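Local atomic coordinates of beta-1,3-glucosyltransferase (Paecilomyces sp. J18, PDB entry 5JVV), a protein that belongs to the beta-1,3-glucosyltransferases and is built as a beta-sandwich of two large, curved, mostly antiparallel sheets. Residues A[274-277]-A[283-286]. Numbering follows the deposited sequence. Where two conformers were deposited one is given.
Sequences IDFV and EFKE
Phe-284 meets the helix with the CZ corner of its ring, 3.7 Å from Val-277 CG2, the closest apolar approach between 274-277 and 283-286. In Val-277, CG1 lies anti to the backbone N (chi1 174°), which leaves CG2, the methyl beside that N, to meet the ring. Phe-284 CZ also comes within 3.8 Å of Val-277 CA, so the ring meets backbone as well as side chain. The same CZ reaches Phe-276 CD2 at 4.0 Å, lying at the edge of the Phe-276 ring and near its plane.

The remaining contact is between an aromatic ring and a carboxylate. Glu-283 CD lies 3.6 Å from Phe-276 CZ, and the two planes are turned 61° apart, which rules out a flat stack. A bend at chi2 (-111°) folds the Glu-283 chain so that its carboxylate ends beside CZ. No hydrogen bond crosses between the segments, which bury 188 Å² in all.

The contact packs the loop between helix 269-279 and strand 289-297 back onto the helix. Phe-247 meets Phe-284 edge-to-face, and Arg-70 hydrogen-bonds the Val-277 carbonyl; their strands, 240-247 and 70-77, pair antiparallel in the mixed sheet, whereas 289-297 belongs to the other sheet. Phe-276 also packs on Cys-98 and Tyr-256.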
loop_
_atom_site.group_PDB
_atom_site.type_symbol
_atom_site.label_atom_id
_atom_site.label_comp_id
_atom_site.label_asym_id
_atom_site.label_seq_id
_atom_site.Cartn_x
_atom_site.Cartn_y
_atom_site.Cartn_z
ATOM N N ILE A 274 -5.869 -20.028 -0.998
ATOM C CA ILE A 274 -4.574 -20.702 -0.913
ATOM C C ILE A 274 -4.375 -21.602 -2.127
ATOM O O ILE A 274 -3.287 -21.628 -2.722
ATOM C CB ILE A 274 -4.437 -21.482 0.408
ATOM C CG1 ILE A 274 -4.338 -20.500 1.572
ATOM C CG2 ILE A 274 -3.187 -22.358 0.383
ATOM C CD1 ILE A 274 -4.470 -21.150 2.953
ATOM N N ASP A 275 -5.427 -22.318 -2.519
ATOM C CA ASP A 275 -5.378 -23.151 -3.727
ATOM C C ASP A 275 -4.956 -22.348 -4.968
ATOM O O ASP A 275 -4.068 -22.757 -5.695
ATOM C CB ASP A 275 -6.725 -23.867 -3.946
ATOM C CG ASP A 275 -6.687 -24.863 -5.094
ATOM O OD1 ASP A 275 -5.685 -25.595 -5.239
ATOM O OD2 ASP A 275 -7.672 -24.922 -5.861
ATOM N N PHE A 276 -5.573 -21.189 -5.183
ATOM C CA PHE A 276 -5.257 -20.361 -6.338
ATOM C C PHE A 276 -3.802 -19.889 -6.278
ATOM O O PHE A 276 -3.041 -20.037 -7.249
ATOM C CB PHE A 276 -6.214 -19.164 -6.377
ATOM C CG PHE A 276 -6.159 -18.375 -7.655
ATOM C CD1 PHE A 276 -7.139 -18.542 -8.628
ATOM C CD2 PHE A 276 -5.142 -17.454 -7.879
ATOM C CE1 PHE A 276 -7.089 -17.804 -9.812
ATOM C CE2 PHE A 276 -5.096 -16.711 -9.053
ATOM C CZ PHE A 276 -6.066 -16.894 -10.022
ATOM N N VAL A 277 -3.406 -19.337 -5.135
ATOM C CA VAL A 277 -2.056 -18.788 -4.999
ATOM C C VAL A 277 -0.990 -19.884 -5.101
ATOM O O VAL A 277 0.043 -19.703 -5.749
ATOM C CB VAL A 277 -1.906 -17.991 -3.688
ATOM C CG1 VAL A 277 -0.470 -17.547 -3.500
ATOM C CG2 VAL A 277 -2.835 -16.787 -3.696
ATOM N N GLU A 283 0.029 -16.620 -12.764
ATOM C CA GLU A 283 -0.942 -15.548 -12.566
ATOM C C GLU A 283 -0.364 -14.394 -11.763
ATOM O O GLU A 283 -0.972 -13.324 -11.666
ATOM C CB GLU A 283 -2.198 -16.082 -11.871
ATOM C CG GLU A 283 -3.026 -17.005 -12.736
ATOM C CD GLU A 283 -4.353 -16.389 -13.139
ATOM O OE1 GLU A 283 -5.243 -17.146 -13.582
ATOM O OE2 GLU A 283 -4.508 -15.151 -13.012
ATOM N N PHE A 284 0.828 -14.592 -11.206
ATOM C CA PHE A 284 1.421 -13.574 -10.330
ATOM C C PHE A 284 2.571 -12.810 -10.953
ATOM O O PHE A 284 3.286 -12.061 -10.273
ATOM C CB PHE A 284 1.795 -14.212 -8.987
ATOM C CG PHE A 284 0.596 -14.733 -8.266
ATOM C CD1 PHE A 284 -0.202 -13.866 -7.538
ATOM C CD2 PHE A 284 0.199 -16.053 -8.416
ATOM C CE1 PHE A 284 -1.354 -14.316 -6.900
ATOM C CE2 PHE A 284 -0.943 -16.515 -7.797
ATOM C CZ PHE A 284 -1.728 -15.643 -7.039
ATOM N N LYS A 285 2.738 -12.962 -12.258
ATOM C CA LYS A 285 3.764 -12.208 -12.962
ATOM C C LYS A 285 3.530 -10.709 -12.806
ATOM O O LYS A 285 4.482 -9.929 -12.746
ATOM C CB LYS A 285 3.802 -12.602 -14.437
ATOM C CG LYS A 285 5.038 -12.114 -15.156
ATOM C CD LYS A 285 5.240 -12.841 -16.476
ATOM C CE LYS A 285 6.316 -12.154 -17.288
ATOM N NZ LYS A 285 6.038 -10.694 -17.397
ATOM N N GLU A 286 2.260 -10.305 -12.716
ATOM C CA GLU A 286 1.935 -8.884 -12.590
ATOM C C GLU A 286 1.800 -8.427 -11.143
ATOM O O GLU A 286 1.445 -7.282 -10.894
ATOM C CB GLU A 286 0.639 -8.544 -13.346
ATOM C CG GLU A 286 0.788 -8.501 -14.856
ATOM C CD GLU A 286 1.633 -7.329 -15.309
ATOM O OE1 GLU A 286 1.242 -6.178 -15.020
ATOM O OE2 GLU A 286 2.685 -7.565 -15.941
#